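Local atomic coordinates of protein Rv1364c/MT1410 (Mycobacterium tuberculosis, PDB entry 3KE6), a protein that probably regulates a sigma factor, joining a manganese-binding PP2C-type phosphatase domain (RsbU-like) to an anti-sigma serine kinase domain (RsbW-like). Residues D188-R193 with V249-M254; E41-A46 with D234-L239. One frame throughout, in Å; residues are numbered along the deposited sequence.

Interactions 1 and 2 share one sheet of the PP2C-type phosphatase domain, their centres about 7 Å apart. Strands 249-256 and 36-43 are antiparallel neighbours in that sheet, and backbone pairs join the two contacts: Leu-43 N lies 2.7 Å from Val-249 O, and Leu-251 N lies 2.8 Å from Glu-41 O, both probable hydrogen bonds. Helix 227-241, which supplies residues 234-239 of interaction 2, also covers interaction 1, where Leu-239 touches Leu-190 and Leu-236 touches Leu-251. The metal centre adjoins interaction 1, whose Asp-188 binds manganese directly; in interaction 2 the side chain of Leu-43 is about 11 Å from a manganese ion.

Interaction 1: D188-R193 with V249-M254; sequences DGLIER and VTLLAM. With MN (manganese (II) ion), chain F.
Leu-190 and Val-249 join the metal-binding turn of a PP2C-type phosphatase fold to one of its sheet strands, 249-256. The turn 188-193 follows strand 182-186, itself an antiparallel neighbour of that strand.

The contact across the segments is apolar; Leu-43 also packs on Val-249, and Tyr-186 on Leu-251. The side chains of Leu-190 and Val-249 are roughly perpendicular, with Leu-190 CD1 3.8 Å from Val-249 CG1. Two torsions bring these branches together: CG of Leu-190 is anti to its own nitrogen (chi1 -167°), as is CG1 of Val-249 (chi1 -172°). The other Leu-190 branch reaches further along the strand, its CD2 coming to 4.2 Å from Leu-251 CD1. Val-249 CG2 rests against the Gly-189 peptide, 3.7 Å from Gly-189 O.

No hydrogen bond joins the two segments; the turn is held by its own backbone and by helix 198-212. Glu-192 N donates to Asp-188 O at 2.8 Å, closing the turn, while Arg-193 forms a salt bridge with Glu-204 of that helix.

Metal coordination occupies the start of the turn. Asp-188, Asp-71 and Asp-247 bind one manganese ion, which three waters also ligate. The Asp-188 carboxylate uses its two oxygens differently: OD1 binds the manganese directly at 2.2 Å, whereas OD2 accepts a hydrogen bond from a metal-bound water, 2.5 Å from that water's oxygen.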
loop_
_atom_site.group_PDB
_atom_site.type_symbol
_atom_site.label_atom_id
_atom_site.label_comp_id
_atom_site.label_asym_id
_atom_site.label_seq_id
_atom_site.Cartn_x
_atom_site.Cartn_y
_atom_site.Cartn_z
ATOM N N ASP A 188 15.426 12.406 2.151
ATOM C CA ASP A 188 16.688 13.002 1.732
ATOM C C ASP A 188 17.877 12.057 1.889
ATOM O O ASP A 188 18.936 12.260 1.277
ATOM C CB ASP A 188 16.940 14.350 2.459
ATOM C CG ASP A 188 17.033 14.224 3.992
ATOM O OD1 ASP A 188 17.047 13.101 4.545
ATOM O OD2 ASP A 188 17.081 15.281 4.656
ATOM N N GLY A 189 17.701 11.022 2.701
ATOM C CA GLY A 189 18.729 10.003 2.857
ATOM C C GLY A 189 19.058 9.315 1.551
ATOM O O GLY A 189 20.179 8.861 1.353
ATOM N N LEU A 190 18.083 9.244 0.654
ATOM C CA LEU A 190 18.271 8.568 -0.618
ATOM C C LEU A 190 19.202 9.340 -1.533
ATOM O O LEU A 190 19.992 8.744 -2.262
ATOM C CB LEU A 190 16.921 8.353 -1.301
ATOM C CG LEU A 190 16.879 7.395 -2.491
ATOM C CD1 LEU A 190 17.523 6.033 -2.197
ATOM C CD2 LEU A 190 15.439 7.234 -2.908
ATOM N N ILE A 191 19.132 10.662 -1.488
ATOM C CA ILE A 191 19.925 11.472 -2.404
ATOM C C ILE A 191 21.117 12.193 -1.766
ATOM O O ILE A 191 21.977 12.663 -2.485
ATOM C CB ILE A 191 19.045 12.460 -3.209
ATOM C CG1 ILE A 191 18.202 13.343 -2.283
ATOM C CG2 ILE A 191 18.145 11.674 -4.176
ATOM C CD1 ILE A 191 17.450 14.441 -3.024
ATOM N N GLU A 192 21.176 12.258 -0.434
ATOM C CA GLU A 192 22.336 12.832 0.270
ATOM C C GLU A 192 23.247 11.723 0.783
ATOM O O GLU A 192 23.455 11.576 1.986
ATOM C CB GLU A 192 21.896 13.724 1.430
ATOM C CG GLU A 192 20.907 14.798 1.030
ATOM C CD GLU A 192 21.133 16.111 1.758
ATOM O OE1 GLU A 192 20.359 16.400 2.705
ATOM O OE2 GLU A 192 22.086 16.847 1.378
ATOM N N ARG A 193 23.791 10.958 -0.156
ATOM C CA ARG A 193 24.657 9.812 0.136
ATOM C C ARG A 193 26.108 10.294 0.297
ATOM O O ARG A 193 26.497 11.283 -0.332
ATOM C CB ARG A 193 24.553 8.772 -1.000
ATOM C CG ARG A 193 23.101 8.361 -1.318
ATOM C CD ARG A 193 22.959 7.489 -2.560
ATOM N NE ARG A 193 22.948 8.252 -3.815
ATOM C CZ ARG A 193 23.844 8.139 -4.800
ATOM N NH1 ARG A 193 24.862 7.286 -4.718
ATOM N NH2 ARG A 193 23.723 8.891 -5.889
ATOM N N VAL A 249 16.717 6.194 5.367
ATOM C CA VAL A 249 16.316 6.160 3.956
ATOM C C VAL A 249 14.973 5.443 3.808
ATOM O O VAL A 249 14.759 4.347 4.347
ATOM C CB VAL A 249 17.369 5.479 3.030
ATOM C CG1 VAL A 249 16.980 5.651 1.548
ATOM C CG2 VAL A 249 18.744 6.060 3.267
ATOM N N THR A 250 14.067 6.090 3.085
ATOM C CA THR A 250 12.725 5.600 2.930
ATOM C C THR A 250 12.331 5.882 1.519
ATOM O O THR A 250 12.491 7.007 1.048
ATOM C CB THR A 250 11.743 6.314 3.889
ATOM O OG1 THR A 250 12.303 6.355 5.210
ATOM C CG2 THR A 250 10.400 5.587 3.924
ATOM N N LEU A 251 11.858 4.848 0.835
ATOM C CA LEU A 251 11.374 4.976 -0.531
ATOM C C LEU A 251 10.002 4.298 -0.621
ATOM O O LEU A 251 9.819 3.163 -0.185
ATOM C CB LEU A 251 12.380 4.371 -1.502
ATOM C CG LEU A 251 11.965 4.261 -2.964
ATOM C CD1 LEU A 251 11.616 5.612 -3.555
ATOM C CD2 LEU A 251 13.088 3.607 -3.727
ATOM N N LEU A 252 9.028 5.037 -1.130
ATOM C CA LEU A 252 7.656 4.565 -1.182
ATOM C C LEU A 252 7.174 4.819 -2.578
ATOM O O LEU A 252 7.069 5.971 -2.987
ATOM C CB LEU A 252 6.791 5.316 -0.177
ATOM C CG LEU A 252 5.298 5.041 -0.293
ATOM C CD1 LEU A 252 4.969 3.592 0.165
ATOM C CD2 LEU A 252 4.556 6.073 0.514
ATOM N N ALA A 253 6.912 3.746 -3.320
ATOM C CA ALA A 253 6.647 3.851 -4.751
ATOM C C ALA A 253 5.276 3.304 -5.034
ATOM O O ALA A 253 4.843 2.334 -4.407
ATOM C CB ALA A 253 7.670 3.082 -5.528
ATOM N N MET A 254 4.588 3.947 -5.968
ATOM C CA MET A 254 3.334 3.438 -6.457
ATOM C C MET A 254 3.181 3.653 -7.947
ATOM O O MET A 254 3.514 4.708 -8.456
ATOM C CB MET A 254 2.180 4.041 -5.662
ATOM C CG MET A 254 1.614 5.305 -6.177
ATOM S SD MET A 254 0.297 4.979 -7.364
ATOM C CE MET A 254 -0.337 6.656 -7.445
HETATM MN MN MN F . 16.943 13.077 6.759
HETATM O O HOH W 1 18.013 14.997 6.941
HETATM O O HOH W 2 17.466 12.616 8.861
HETATM O O HOH W 3 16.381 10.957 6.447
#

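Interaction 2: E41-A46 with D234-L239; sequences EYLVAA and DTLELL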
loop_
_atom_site.group_PDB
_atom_site.type_symbol
_atom_site.label_atom_id
_atom_site.label_comp_id
_atom_site.label_asym_id
_atom_site.label_seq_id
_atom_site.Cartn_x
_atom_site.Cartn_y
_atom_site.Cartn_z
ATOM N N GLU A 41 10.308 0.416 0.799
ATOM C CA GLU A 41 11.596 -0.057 1.267
ATOM C C GLU A 41 12.255 1.010 2.142
ATOM O O GLU A 41 12.129 2.205 1.866
ATOM C CB GLU A 41 12.475 -0.352 0.070
ATOM C CG GLU A 41 13.678 -1.202 0.394
ATOM C CD GLU A 41 14.130 -2.048 -0.787
ATOM O OE1 GLU A 41 13.274 -2.743 -1.393
ATOM O OE2 GLU A 41 15.344 -2.029 -1.086
ATOM N N TYR A 42 12.950 0.587 3.195
ATOM C CA TYR A 42 13.583 1.539 4.081
ATOM C C TYR A 42 14.785 0.997 4.847
ATOM O O TYR A 42 14.915 -0.203 5.069
ATOM C CB TYR A 42 12.561 2.096 5.058
ATOM C CG TYR A 42 12.038 1.107 6.075
ATOM C CD1 TYR A 42 11.136 0.111 5.713
ATOM C CD2 TYR A 42 12.428 1.177 7.404
ATOM C CE1 TYR A 42 10.654 -0.797 6.649
ATOM C CE2 TYR A 42 11.938 0.274 8.346
ATOM C CZ TYR A 42 11.055 -0.707 7.960
ATOM O OH TYR A 42 10.579 -1.604 8.890
ATOM N N LEU A 43 15.665 1.924 5.226
ATOM C CA LEU A 43 16.838 1.645 6.030
ATOM C C LEU A 43 16.855 2.635 7.187
ATOM O O LEU A 43 16.349 3.762 7.072
ATOM C CB LEU A 43 18.096 1.819 5.203
ATOM C CG LEU A 43 18.212 0.952 3.952
ATOM C CD1 LEU A 43 17.354 1.502 2.827
ATOM C CD2 LEU A 43 19.664 0.846 3.518
ATOM N N VAL A 44 17.442 2.209 8.298
ATOM C CA VAL A 44 17.501 3.022 9.503
ATOM C C VAL A 44 18.966 3.226 9.889
ATOM O O VAL A 44 19.671 2.254 10.141
ATOM C CB VAL A 44 16.699 2.342 10.640
ATOM C CG1 VAL A 44 17.189 2.778 11.995
ATOM C CG2 VAL A 44 15.208 2.645 10.493
ATOM N N ALA A 45 19.409 4.491 9.918
ATOM C CA ALA A 45 20.813 4.875 10.207
ATOM C C ALA A 45 21.436 4.217 11.444
ATOM O O ALA A 45 22.606 3.852 11.420
ATOM C CB ALA A 45 20.929 6.400 10.324
ATOM N N ALA A 46 20.656 4.064 12.512
ATOM C CA ALA A 46 21.139 3.449 13.748
ATOM C C ALA A 46 21.295 1.940 13.591
ATOM O O ALA A 46 20.942 1.362 12.562
ATOM C CB ALA A 46 20.199 3.758 14.893
ATOM N N ASP A 234 15.336 -2.179 -6.915
ATOM C CA ASP A 234 16.603 -2.080 -7.651
ATOM C C ASP A 234 17.199 -0.679 -7.645
ATOM O O ASP A 234 18.416 -0.514 -7.534
ATOM C CB ASP A 234 16.450 -2.589 -9.092
ATOM C CG ASP A 234 16.205 -4.081 -9.156
ATOM O OD1 ASP A 234 16.754 -4.809 -8.302
ATOM O OD2 ASP A 234 15.465 -4.530 -10.054
ATOM N N THR A 235 16.341 0.324 -7.778
ATOM C CA THR A 235 16.759 1.704 -7.602
ATOM C C THR A 235 17.547 1.858 -6.313
ATOM O O THR A 235 18.697 2.309 -6.330
ATOM C CB THR A 235 15.555 2.644 -7.537
ATOM O OG1 THR A 235 15.138 2.970 -8.865
ATOM C CG2 THR A 235 15.908 3.913 -6.797
ATOM N N LEU A 236 16.936 1.461 -5.201
ATOM C CA LEU A 236 17.521 1.728 -3.884
ATOM C C LEU A 236 18.840 0.984 -3.637
ATOM O O LEU A 236 19.767 1.542 -3.050
ATOM C CB LEU A 236 16.515 1.434 -2.771
ATOM C CG LEU A 236 16.893 1.950 -1.376
ATOM C CD1 LEU A 236 15.691 2.560 -0.674
ATOM C CD2 LEU A 236 17.527 0.836 -0.515
ATOM N N GLU A 237 18.924 -0.254 -4.118
ATOM C CA GLU A 237 20.088 -1.115 -3.866
ATOM C C GLU A 237 21.287 -0.824 -4.783
ATOM O O GLU A 237 22.429 -1.051 -4.388
ATOM C CB GLU A 237 19.673 -2.594 -3.925
ATOM C CG GLU A 237 18.695 -2.968 -2.784
ATOM C CD GLU A 237 17.858 -4.212 -3.078
ATOM O OE1 GLU A 237 18.462 -5.278 -3.385
ATOM O OE2 GLU A 237 16.602 -4.118 -2.992
ATOM N N LEU A 238 21.036 -0.319 -5.988
ATOM C CA LEU A 238 22.118 0.194 -6.828
ATOM C C LEU A 238 22.583 1.568 -6.323
ATOM O O LEU A 238 23.785 1.825 -6.242
ATOM C CB LEU A 238 21.707 0.263 -8.300
ATOM C CG LEU A 238 21.628 -1.096 -8.997
ATOM C CD1 LEU A 238 20.847 -1.026 -10.305
ATOM C CD2 LEU A 238 23.017 -1.640 -9.238
ATOM N N LEU A 239 21.645 2.446 -5.970
ATOM C CA LEU A 239 22.017 3.754 -5.418
ATOM C C LEU A 239 22.920 3.639 -4.184
ATOM O O LEU A 239 23.799 4.477 -3.983
ATOM C CB LEU A 239 20.791 4.597 -5.052
ATOM C CG LEU A 239 20.009 5.370 -6.118
ATOM C CD1 LEU A 239 19.302 6.545 -5.447
ATOM C CD2 LEU A 239 20.870 5.865 -7.265
#
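Leu-43 and Leu-236 run alongside each other with their ends pointing opposite ways where helix 227-241 packs on strand 36-43, part of the helix-on-sheet layering of the PP2C-type domain. The short axes of 41-43 and 234-239 approach to 9.8 Å, with their N-to-C directions 28° apart.

Both CB atoms of the leucine pair point toward the opposite segment. Leu-43 CD1 lies over the branched end of Leu-236, 3.4 Å from Leu-236 CD2 and 4.0 Å from Leu-236 CD1. Leu-240, one turn further along the helix, also touches Leu-43.

Glu-41 points to the same helix from two residues earlier on the strand. Its CG is anti to the backbone nitrogen (chi1 -164°) and the chain continues extended, carrying the carboxylate to the helix surface, where Glu-41 OE2 is 3.6 Å from Leu-236 CD2. The aliphatic end of Leu-236 therefore meets both the apolar Leu-43 and the acidic end of Glu-41.

Glu-237 reaches this place from the flank of the helix, its side chain nearly square to that of Glu-41. Their carboxylate planes are 37° apart, with Glu-41 OE2 3.1 Å from Glu-237 OE2. Outside the pair, Glu-237 OE2 is hydrogen-bonded to Ser-233 OG and has a long, weak ion pair with Arg-390, whose side chain also touches Glu-41.

Two carboxylates brought together, one on a buried residue, may raise the proton affinity of at least one; Ser-233 OG gives Glu-237 OE2 a polar partner, and the distant Arg-390 may offset part of the negative charge.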